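Local coordinates for protein AgaA (Rhizobium radiobacter, PDB 6HLX) that binds the opine agropinic acid in the periplasm and probably delivers it to an ABC transporter for import into the bacterium, at residues G2-G7 with D189-V194; R170-K175 with Y193-D198; G242-T247 with S444-F449. All coordinates share one frame; numbering follows the deposited sequence. Where two conformers were deposited one is given.

Contact 1: residues G2-G7 with D189-V194; sequences GTLYFG and DEVHYV. With ZN (zinc ion), chain N; ZN (zinc ion), chain S; ACT (acetate ion), chain M.
The backbone N of Gly-2 donates to Asp-189 OD2 at 2.9 Å, on the anti side but well out of the carboxylate plane, and weakly to acetate OXT at 3.3 Å. Gly-2 O accepts the Asp-189 N-H in return, opening a parallel strand pairing. The bonds then alternate: Leu-4 N to Glu-190 O, His-192 N to Leu-4 O, Phe-6 N to His-192 O (2.8 Å, 177°) and Val-194 N to Phe-6 O. His-192 (chi1 -60°) and Tyr-5 both leave their strands with CG anti to the carbonyl carbon, which sets their rings alongside each other, planes 52° apart, with Tyr-5 CE1 over one face of the imidazole, 3.7 Å from His-192 CG. Both ring nitrogens are engaged: His-192 ND1 binds a zinc ion at 2.0 Å, and His-192 NE2 donates to Glu-190 OE2 at 2.8 Å, fixing the ring's rotation. The Glu-190 carboxylate also holds a second zinc, closely through OE1 (2.1 Å) and more distantly through OE2. On the reverse face, Tyr-193 CE1 rests above the Phe-6 ring. Helix 23-32 backs that apolar face, its Thr-27 touching both side chains; strand 213-214 flanks 3-8 and 171-176 flanks 190-195.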
loop_
_atom_site.group_PDB
_atom_site.type_symbol
_atom_site.label_atom_id
_atom_site.label_comp_id
_atom_site.label_asym_id
_atom_site.label_seq_id
_atom_site.Cartn_x
_atom_site.Cartn_y
_atom_site.Cartn_z
ATOM N N GLY A 2 -4.508 -18.441 -23.708
ATOM C CA GLY A 2 -3.491 -17.432 -23.961
ATOM C C GLY A 2 -2.673 -17.103 -22.733
ATOM O O GLY A 2 -3.056 -17.437 -21.602
ATOM N N THR A 3 -1.529 -16.449 -22.972
ATOM C CA THR A 3 -0.572 -16.052 -21.944
ATOM C C THR A 3 -0.455 -14.523 -21.972
ATOM O O THR A 3 -0.557 -13.923 -23.051
ATOM C CB THR A 3 0.760 -16.802 -22.209
ATOM O OG1 THR A 3 0.527 -18.214 -22.119
ATOM C CG2 THR A 3 1.873 -16.416 -21.261
ATOM N N LEU A 4 -0.197 -13.915 -20.820
ATOM C CA LEU A 4 -0.027 -12.472 -20.759
ATOM C C LEU A 4 1.323 -12.174 -20.111
ATOM O O LEU A 4 1.680 -12.807 -19.118
ATOM C CB LEU A 4 -1.182 -11.846 -19.958
ATOM C CG LEU A 4 -1.238 -10.303 -19.938
ATOM C CD1 LEU A 4 -2.653 -9.802 -19.980
ATOM C CD2 LEU A 4 -0.504 -9.748 -18.732
ATOM N N TYR A 5 2.068 -11.221 -20.685
ATOM C CA TYR A 5 3.356 -10.783 -20.125
ATOM C C TYR A 5 3.078 -9.426 -19.480
ATOM O O TYR A 5 2.578 -8.500 -20.149
ATOM C CB TYR A 5 4.421 -10.653 -21.217
ATOM C CG TYR A 5 4.805 -11.946 -21.927
ATOM C CD1 TYR A 5 4.498 -13.193 -21.377
ATOM C CD2 TYR A 5 5.504 -11.920 -23.126
ATOM C CE1 TYR A 5 4.831 -14.379 -22.035
ATOM C CE2 TYR A 5 5.878 -13.103 -23.772
ATOM C CZ TYR A 5 5.569 -14.328 -23.205
ATOM O OH TYR A 5 5.948 -15.498 -23.840
ATOM N N PHE A 6 3.393 -9.329 -18.186
ATOM C CA PHE A 6 3.095 -8.150 -17.367
ATOM C C PHE A 6 4.425 -7.541 -16.906
ATOM O O PHE A 6 5.177 -8.178 -16.169
ATOM C CB PHE A 6 2.276 -8.614 -16.162
ATOM C CG PHE A 6 1.565 -7.557 -15.340
ATOM C CD1 PHE A 6 2.285 -6.583 -14.643
ATOM C CD2 PHE A 6 0.180 -7.568 -15.218
ATOM C CE1 PHE A 6 1.619 -5.633 -13.850
ATOM C CE2 PHE A 6 -0.479 -6.640 -14.400
ATOM C CZ PHE A 6 0.239 -5.675 -13.733
ATOM N N GLY A 7 4.695 -6.326 -17.350
ATOM C CA GLY A 7 5.921 -5.632 -17.009
ATOM C C GLY A 7 5.790 -4.929 -15.675
ATOM O O GLY A 7 5.115 -3.899 -15.577
ATOM N N ASP A 189 -4.233 -18.578 -19.283
ATOM C CA ASP A 189 -3.579 -19.832 -18.926
ATOM C C ASP A 189 -2.325 -19.580 -18.090
ATOM O O ASP A 189 -1.983 -20.399 -17.235
ATOM C CB ASP A 189 -3.250 -20.635 -20.196
ATOM C CG ASP A 189 -4.516 -21.097 -20.903
ATOM O OD1 ASP A 189 -5.370 -21.734 -20.240
ATOM O OD2 ASP A 189 -4.670 -20.789 -22.097
ATOM N N GLU A 190 -1.615 -18.462 -18.360
ATOM C CA GLU A 190 -0.377 -18.093 -17.651
ATOM C C GLU A 190 -0.194 -16.602 -17.647
ATOM O O GLU A 190 -0.667 -15.884 -18.533
ATOM C CB GLU A 190 0.881 -18.658 -18.353
ATOM C CG GLU A 190 0.922 -20.147 -18.533
ATOM C CD GLU A 190 2.220 -20.678 -19.094
ATOM O OE1 GLU A 190 2.307 -21.913 -19.192
ATOM O OE2 GLU A 190 3.126 -19.892 -19.447
ATOM N N VAL A 191 0.573 -16.134 -16.673
ATOM C CA VAL A 191 1.001 -14.747 -16.622
ATOM C C VAL A 191 2.488 -14.796 -16.285
ATOM O O VAL A 191 2.887 -15.517 -15.355
ATOM C CB VAL A 191 0.216 -13.862 -15.610
ATOM C CG1 VAL A 191 0.628 -12.387 -15.762
ATOM C CG2 VAL A 191 -1.291 -13.996 -15.820
ATOM N N HIS A 192 3.299 -14.082 -17.065
ATOM C CA HIS A 192 4.735 -13.950 -16.798
ATOM C C HIS A 192 4.913 -12.505 -16.309
ATOM O O HIS A 192 4.668 -11.544 -17.057
ATOM C CB HIS A 192 5.572 -14.242 -18.063
ATOM C CG HIS A 192 5.379 -15.631 -18.610
ATOM N ND1 HIS A 192 6.426 -16.344 -19.158
ATOM C CD2 HIS A 192 4.247 -16.374 -18.701
ATOM C CE1 HIS A 192 5.909 -17.504 -19.557
ATOM N NE2 HIS A 192 4.597 -17.561 -19.327
ATOM N N TYR A 193 5.305 -12.355 -15.045
ATOM C CA TYR A 193 5.552 -11.034 -14.429
ATOM C C TYR A 193 7.036 -10.751 -14.651
ATOM O O TYR A 193 7.867 -11.363 -13.987
ATOM C CB TYR A 193 5.198 -11.058 -12.925
ATOM C CG TYR A 193 3.711 -11.182 -12.682
ATOM C CD1 TYR A 193 2.885 -10.057 -12.678
ATOM C CD2 TYR A 193 3.124 -12.425 -12.459
ATOM C CE1 TYR A 193 1.506 -10.172 -12.486
ATOM C CE2 TYR A 193 1.749 -12.550 -12.244
ATOM C CZ TYR A 193 0.939 -11.424 -12.294
ATOM O OH TYR A 193 -0.418 -11.570 -12.122
ATOM N N VAL A 194 7.359 -9.877 -15.599
ATOM C CA VAL A 194 8.735 -9.573 -16.031
ATOM C C VAL A 194 9.194 -8.282 -15.349
ATOM O O VAL A 194 8.470 -7.290 -15.338
ATOM C CB VAL A 194 8.804 -9.466 -17.572
ATOM C CG1 VAL A 194 10.254 -9.304 -18.045
ATOM C CG2 VAL A 194 8.147 -10.685 -18.251
HETATM ZN ZN ZN N . 8.352 -15.826 -19.440
HETATM ZN ZN ZN S . 4.071 -22.153 -20.279
HETATM C C ACT M . -5.852 -18.417 -27.911
HETATM O O ACT M . -6.377 -17.281 -28.023
HETATM O OXT ACT M . -5.133 -18.792 -26.947
HETATM C CH3 ACT M . -6.124 -19.436 -29.047
HETATM O O HOH W 1 -1.705 -20.380 -23.623
HETATM O O HOH W 2 5.117 -22.711 -18.865
#

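Contact 2: residues R170-K175 with Y193-D198; sequences REITVK and YVFYSD. With ZN (zinc ion), chain N.
Residues 171-175 and 193-195 run antiparallel (179°), with Glu-171 and Val-194 a non-hydrogen-bonded pair and Ile-172 and Tyr-193 a hydrogen-bonded one. The latter exchanges two bonds, Tyr-193 N reaching Ile-172 O at 2.8 Å, and Phe-195 N closes the pairing on Arg-170 O at 3.0 Å. Just here the strand is irregular: Arg-170 and Glu-171 both face Thr-167 on the far side, a classic beta bulge.

The Phe-195 ring folds back over this backbone. Glu-171 CA sits over one ring face, 3.9 Å from the centroid and 25° off the normal, a CH-pi contact, while Ile-172 CG1 meets the ring edge at CZ (3.7 Å). Farther along the same apolar face, Val-174 CG2 comes to the edge of the Tyr-193 ring at CE2 (3.9 Å). Glu-171 points to the other face of the sheet. Its CG stands between the backbone N and the carbonyl carbon (chi1 65°), and the chain beyond is extended, which carries the carboxylate to a zinc ion. Val-194 CG2 packs against Glu-171 OE1 at 3.6 Å.

Both carboxylate oxygens bind the metal, Glu-171 OE1 at 2.3 Å and Glu-171 OE2 at 2.2 Å, and His-192 ND1 is the third protein atom on it. Chelation pins the carboxylate at both oxygens, and its negative charge is probably largely compensated by the zinc. The metal thus cross-links the side chains of two adjacent strands whose backbones are already bonded.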
loop_
_atom_site.group_PDB
_atom_site.type_symbol
_atom_site.label_atom_id
_atom_site.label_comp_id
_atom_site.label_asym_id
_atom_site.label_seq_id
_atom_site.Cartn_x
_atom_site.Cartn_y
_atom_site.Cartn_z
ATOM N N ARG A 170 14.733 -11.761 -13.632
ATOM C CA ARG A 170 14.023 -11.753 -14.906
ATOM C C ARG A 170 12.508 -11.808 -14.770
ATOM O O ARG A 170 11.826 -10.895 -15.253
ATOM C CB ARG A 170 14.539 -12.880 -15.828
ATOM C CG ARG A 170 13.741 -13.010 -17.116
ATOM C CD ARG A 170 14.399 -13.886 -18.178
ATOM N NE ARG A 170 13.524 -14.053 -19.349
ATOM C CZ ARG A 170 13.367 -13.142 -20.313
ATOM N NH1 ARG A 170 12.532 -13.367 -21.318
ATOM N NH2 ARG A 170 14.038 -11.995 -20.271
ATOM N N GLU A 171 11.968 -12.899 -14.190
ATOM C CA GLU A 171 10.511 -13.002 -14.108
ATOM C C GLU A 171 10.001 -14.029 -13.115
ATOM O O GLU A 171 10.723 -14.946 -12.729
ATOM C CB GLU A 171 9.909 -13.330 -15.500
ATOM C CG GLU A 171 10.296 -14.698 -16.048
ATOM C CD GLU A 171 9.563 -15.083 -17.324
ATOM O OE1 GLU A 171 8.831 -14.229 -17.882
ATOM O OE2 GLU A 171 9.730 -16.236 -17.767
ATOM N N ILE A 172 8.718 -13.892 -12.768
ATOM C CA ILE A 172 7.959 -14.896 -12.014
ATOM C C ILE A 172 6.855 -15.361 -12.966
ATOM O O ILE A 172 6.161 -14.516 -13.547
ATOM C CB ILE A 172 7.350 -14.339 -10.705
ATOM C CG1 ILE A 172 8.463 -14.075 -9.652
ATOM C CG2 ILE A 172 6.248 -15.285 -10.154
ATOM C CD1 ILE A 172 8.070 -13.093 -8.538
ATOM N N THR A 173 6.711 -16.676 -13.155
ATOM C CA THR A 173 5.647 -17.232 -13.994
ATOM C C THR A 173 4.597 -17.902 -13.103
ATOM O O THR A 173 4.939 -18.601 -12.146
ATOM C CB THR A 173 6.198 -18.184 -15.073
ATOM O OG1 THR A 173 7.245 -17.544 -15.811
ATOM C CG2 THR A 173 5.110 -18.683 -16.032
ATOM N N VAL A 174 3.319 -17.664 -13.406
ATOM C CA VAL A 174 2.203 -18.274 -12.687
ATOM C C VAL A 174 1.308 -18.941 -13.732
ATOM O O VAL A 174 1.256 -18.471 -14.881
ATOM C CB VAL A 174 1.439 -17.286 -11.778
ATOM C CG1 VAL A 174 2.395 -16.618 -10.772
ATOM C CG2 VAL A 174 0.684 -16.246 -12.606
ATOM N N LYS A 175 0.606 -20.020 -13.341
ATOM C CA LYS A 175 -0.229 -20.791 -14.269
ATOM C C LYS A 175 -1.628 -20.928 -13.699
ATOM O O LYS A 175 -1.787 -21.020 -12.486
ATOM C CB LYS A 175 0.334 -22.215 -14.449
ATOM C CG LYS A 175 1.664 -22.294 -15.180
ATOM C CD LYS A 175 2.120 -23.752 -15.330
ATOM C CE LYS A 175 3.493 -23.831 -15.953
ATOM N NZ LYS A 175 3.439 -24.377 -17.331
ATOM N N TYR A 193 5.305 -12.355 -15.045
ATOM C CA TYR A 193 5.552 -11.034 -14.429
ATOM C C TYR A 193 7.036 -10.751 -14.651
ATOM O O TYR A 193 7.867 -11.363 -13.987
ATOM C CB TYR A 193 5.198 -11.058 -12.925
ATOM C CG TYR A 193 3.711 -11.182 -12.682
ATOM C CD1 TYR A 193 2.885 -10.057 -12.678
ATOM C CD2 TYR A 193 3.124 -12.425 -12.459
ATOM C CE1 TYR A 193 1.506 -10.172 -12.486
ATOM C CE2 TYR A 193 1.749 -12.550 -12.244
ATOM C CZ TYR A 193 0.939 -11.424 -12.294
ATOM O OH TYR A 193 -0.418 -11.570 -12.122
ATOM N N VAL A 194 7.359 -9.877 -15.599
ATOM C CA VAL A 194 8.735 -9.573 -16.031
ATOM C C VAL A 194 9.194 -8.282 -15.349
ATOM O O VAL A 194 8.470 -7.290 -15.338
ATOM C CB VAL A 194 8.804 -9.466 -17.572
ATOM C CG1 VAL A 194 10.254 -9.304 -18.045
ATOM C CG2 VAL A 194 8.147 -10.685 -18.251
ATOM N N PHE A 195 10.394 -8.290 -14.819
ATOM C CA PHE A 195 10.896 -7.154 -14.037
ATOM C C PHE A 195 11.604 -6.130 -14.892
ATOM O O PHE A 195 12.631 -6.452 -15.507
ATOM C CB PHE A 195 11.856 -7.670 -12.947
ATOM C CG PHE A 195 11.367 -8.920 -12.232
ATOM C CD1 PHE A 195 10.062 -9.005 -11.753
ATOM C CD2 PHE A 195 12.233 -9.971 -11.972
ATOM C CE1 PHE A 195 9.613 -10.153 -11.094
ATOM C CE2 PHE A 195 11.793 -11.115 -11.285
ATOM C CZ PHE A 195 10.486 -11.201 -10.862
ATOM N N TYR A 196 11.077 -4.896 -14.912
ATOM C CA TYR A 196 11.698 -3.772 -15.632
ATOM C C TYR A 196 11.958 -2.632 -14.648
ATOM O O TYR A 196 11.097 -1.760 -14.482
ATOM C CB TYR A 196 10.803 -3.286 -16.778
ATOM C CG TYR A 196 10.687 -4.249 -17.932
ATOM C CD1 TYR A 196 11.595 -4.214 -18.990
ATOM C CD2 TYR A 196 9.627 -5.144 -18.013
ATOM C CE1 TYR A 196 11.475 -5.083 -20.075
ATOM C CE2 TYR A 196 9.485 -6.003 -19.100
ATOM C CZ TYR A 196 10.425 -5.986 -20.118
ATOM O OH TYR A 196 10.280 -6.843 -21.190
ATOM N N SER A 197 13.137 -2.647 -13.981
ATOM C CA SER A 197 13.472 -1.631 -12.987
ATOM C C SER A 197 13.755 -0.245 -13.578
ATOM O O SER A 197 13.562 0.758 -12.889
ATOM C CB SER A 197 14.620 -2.110 -12.109
ATOM O OG SER A 197 14.179 -3.313 -11.503
ATOM N N ASP A 198 14.215 -0.179 -14.841
ATOM C CA ASP A 198 14.453 1.115 -15.483
ATOM C C ASP A 198 13.102 1.449 -16.182
ATOM O O ASP A 198 12.684 0.697 -17.072
ATOM C CB ASP A 198 15.611 1.025 -16.494
ATOM C CG ASP A 198 15.753 2.292 -17.321
ATOM O OD1 ASP A 198 14.876 2.544 -18.172
ATOM O OD2 ASP A 198 16.724 3.043 -17.098
HETATM ZN ZN ZN N . 8.352 -15.826 -19.440
#

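Contact 3: residues G242-T247 with S444-F449; sequences GLQFNT and SPLVYF. With G9Z (agropinic acid), chain E.
Gly-242 and Tyr-448 mark the tight end of this buried antiparallel pairing (166° between the strand directions). With no side chain on Gly-242, its CA comes to 4.1 Å from Tyr-448 CA, and it also touches Val-447 O in a CA-H...O contact. Next to it Leu-243 N donates to Val-447 O at 2.8 Å. The return bond, Val-447 N to Leu-243 O, is straight (175°) but weak at 3.3 Å, and beyond it the backbones part, until Phe-245 CA and Pro-445 CA are 7.0 Å from each other. There the direct backbone bonding gives way to Ser-405, whose OG is hydrogen-bonded to both Phe-245 N and Pro-445 O.

Side chains keep the widening end packed. The Phe-245 ring turns its edge to the other strand, with CE1 3.8 Å from Val-447 CG2 and CD1 near Pro-445 O. At the tight end Leu-243 CD1 meets the edge of the Phe-449 ring at CE2 (3.8 Å). On the opposite face of the sheet Gln-244 and Leu-446 lie side by side, touching through Gln-244 CG and Leu-446 CD1 at 3.7 Å. Gln-244 CG is anti to the carbonyl carbon (chi1 -73°), and the extended chain carries its amide past Leu-446 into the agropinic acid pocket, where Gln-244 OE1 accepts a short bond, 2.6 Å, from the ligand hydroxyl OAS. Gln-244 NE2 donates to Thr-402 O and Asn-404 O, which fixes the amide's flip and leaves the oxygen facing the ligand.

Leu-243 and Phe-245 pack on Ile-261 of helix 255-264, Leu-446 on Tyr-393 of helix 388-393. Within the sheet, strand 240-245 lies between 446-451 and 374-379, whose Met-377 and Thr-375 bond to the backbone of Gly-242 and Gln-244.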
loop_
_atom_site.group_PDB
_atom_site.type_symbol
_atom_site.label_atom_id
_atom_site.label_comp_id
_atom_site.label_asym_id
_atom_site.label_seq_id
_atom_site.Cartn_x
_atom_site.Cartn_y
_atom_site.Cartn_z
ATOM N N GLY A 242 4.465 12.631 0.111
ATOM C CA GLY A 242 4.688 13.386 1.343
ATOM C C GLY A 242 5.941 12.925 2.048
ATOM O O GLY A 242 6.876 12.448 1.398
ATOM N N LEU A 243 5.981 13.086 3.380
ATOM C CA LEU A 243 7.145 12.670 4.156
ATOM C C LEU A 243 6.723 11.957 5.423
ATOM O O LEU A 243 5.768 12.382 6.082
ATOM C CB LEU A 243 7.976 13.913 4.566
ATOM C CG LEU A 243 8.727 14.662 3.451
ATOM C CD1 LEU A 243 9.175 16.029 3.941
ATOM C CD2 LEU A 243 9.973 13.856 2.980
ATOM N N GLN A 244 7.500 10.940 5.791
ATOM C CA GLN A 244 7.432 10.222 7.067
ATOM C C GLN A 244 8.705 10.625 7.790
ATOM O O GLN A 244 9.775 10.683 7.167
ATOM C CB GLN A 244 7.422 8.696 6.858
ATOM C CG GLN A 244 6.100 8.203 6.316
ATOM C CD GLN A 244 6.233 6.867 5.657
ATOM O OE1 GLN A 244 6.216 6.790 4.428
ATOM N NE2 GLN A 244 6.405 5.794 6.442
ATOM N N PHE A 245 8.593 10.912 9.084
ATOM C CA PHE A 245 9.724 11.363 9.908
ATOM C C PHE A 245 10.054 10.362 11.005
ATOM O O PHE A 245 9.143 9.914 11.722
ATOM C CB PHE A 245 9.363 12.704 10.597
ATOM C CG PHE A 245 9.005 13.834 9.657
ATOM C CD1 PHE A 245 7.695 14.031 9.248
ATOM C CD2 PHE A 245 9.978 14.705 9.187
ATOM C CE1 PHE A 245 7.363 15.088 8.391
ATOM C CE2 PHE A 245 9.645 15.749 8.321
ATOM C CZ PHE A 245 8.344 15.909 7.898
ATOM N N ASN A 246 11.349 10.086 11.217
ATOM C CA ASN A 246 11.730 9.269 12.360
ATOM C C ASN A 246 11.798 10.247 13.537
ATOM O O ASN A 246 12.708 11.099 13.601
ATOM C CB ASN A 246 13.081 8.602 12.145
ATOM C CG ASN A 246 13.458 7.671 13.252
ATOM O OD1 ASN A 246 13.048 7.845 14.403
ATOM N ND2 ASN A 246 14.243 6.644 12.926
ATOM N N THR A 247 10.842 10.122 14.472
ATOM C CA THR A 247 10.749 11.055 15.600
ATOM C C THR A 247 11.863 10.876 16.656
ATOM O O THR A 247 11.944 11.700 17.592
ATOM C CB THR A 247 9.357 11.055 16.224
ATOM O OG1 THR A 247 9.151 9.827 16.907
ATOM C CG2 THR A 247 8.241 11.356 15.215
ATOM N N SER A 444 1.314 17.510 13.034
ATOM C CA SER A 444 1.901 17.168 11.738
ATOM C C SER A 444 2.950 16.026 11.792
ATOM O O SER A 444 4.063 16.212 11.284
ATOM C CB SER A 444 2.479 18.412 11.071
ATOM O OG SER A 444 1.425 19.207 10.556
ATOM N N PRO A 445 2.637 14.848 12.389
ATOM C CA PRO A 445 3.605 13.729 12.351
ATOM C C PRO A 445 3.878 13.296 10.912
ATOM O O PRO A 445 4.962 12.818 10.613
ATOM C CB PRO A 445 2.901 12.619 13.128
ATOM C CG PRO A 445 1.431 12.923 12.975
ATOM C CD PRO A 445 1.357 14.427 13.011
ATOM N N LEU A 446 2.877 13.470 10.019
ATOM C CA LEU A 446 2.992 13.192 8.583
ATOM C C LEU A 446 2.801 14.524 7.866
ATOM O O LEU A 446 1.971 15.332 8.278
ATOM C CB LEU A 446 1.910 12.214 8.088
ATOM C CG LEU A 446 2.018 10.694 8.400
ATOM C CD1 LEU A 446 3.315 10.067 7.847
ATOM C CD2 LEU A 446 1.813 10.385 9.866
ATOM N N VAL A 447 3.543 14.727 6.777
ATOM C CA VAL A 447 3.408 15.936 5.959
ATOM C C VAL A 447 3.054 15.465 4.552
ATOM O O VAL A 447 3.620 14.466 4.066
ATOM C CB VAL A 447 4.683 16.812 6.025
ATOM C CG1 VAL A 447 4.752 17.771 4.844
ATOM C CG2 VAL A 447 4.744 17.578 7.353
ATOM N N TYR A 448 2.092 16.163 3.893
ATOM C CA TYR A 448 1.628 15.743 2.566
ATOM C C TYR A 448 1.800 16.879 1.573
ATOM O O TYR A 448 1.531 18.038 1.912
ATOM C CB TYR A 448 0.140 15.350 2.629
ATOM C CG TYR A 448 -0.184 14.344 3.709
ATOM C CD1 TYR A 448 -0.555 14.759 4.987
ATOM C CD2 TYR A 448 -0.188 12.975 3.436
ATOM C CE1 TYR A 448 -0.855 13.835 5.989
ATOM C CE2 TYR A 448 -0.508 12.044 4.425
ATOM C CZ TYR A 448 -0.865 12.484 5.693
ATOM O OH TYR A 448 -1.197 11.586 6.673
ATOM N N PHE A 449 2.194 16.537 0.332
ATOM C CA PHE A 449 2.449 17.566 -0.669
ATOM C C PHE A 449 1.550 17.547 -1.868
ATOM O O PHE A 449 1.229 18.625 -2.368
ATOM C CB PHE A 449 3.911 17.487 -1.147
ATOM C CG PHE A 449 4.912 17.807 -0.055
ATOM C CD1 PHE A 449 4.752 18.932 0.750
ATOM C CD2 PHE A 449 6.000 16.969 0.178
ATOM C CE1 PHE A 449 5.684 19.226 1.765
ATOM C CE2 PHE A 449 6.927 17.266 1.187
ATOM C CZ PHE A 449 6.756 18.383 1.974
HETATM O OAM G9Z E . 6.110 -0.075 -3.944
HETATM C CAB G9Z E . 6.379 1.100 -4.231
HETATM C CAC G9Z E . 7.346 1.447 -5.196
HETATM C CB G9Z E . 7.353 3.006 -5.258
HETATM C CA G9Z E . 6.448 3.451 -4.121
HETATM C C G9Z E . 5.462 4.381 -4.580
HETATM O O G9Z E . 4.397 3.935 -5.089
HETATM N N G9Z E . 5.886 2.170 -3.580
HETATM C CAG G9Z E . 4.813 2.097 -2.515
HETATM C CAH G9Z E . 5.425 2.291 -1.128
HETATM O OAP G9Z E . 5.961 3.613 -1.095
HETATM C CAI G9Z E . 4.403 2.117 -0.000
HETATM O OAQ G9Z E . 3.572 0.965 -0.290
HETATM C CAJ G9Z E . 5.101 1.849 1.376
HETATM O OAR G9Z E . 4.100 1.688 2.398
HETATM C CAK G9Z E . 6.163 2.883 1.823
HETATM O OAT G9Z E . 6.904 2.357 2.942
HETATM C CAL G9Z E . 5.557 4.259 2.139
HETATM O OAS G9Z E . 6.610 5.208 2.417
HETATM O OXT G9Z E . 5.722 5.611 -4.484
#

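Overall arrangement
From the N terminus, strand 3-8 is joined, some 180 residues later, to strand 190-195 by contact 1. Contact 2 opens within that span, at 170-175, and closes a much shorter loop on the end of the same strand 190-195, running slightly past contact 1. The two share Tyr-193, Val-194 and one zinc ion. Together they set 190-195 between a parallel and an antiparallel neighbour in one mixed sheet. Contact 3 opens only afterwards, on the opposite side of the chain's centre, its centre about 37 Å from that of contact 1. Its long, helix-rich loop returns strand 446-451 to strand 240-245 in another mixed sheet, beside the bound agropinic acid.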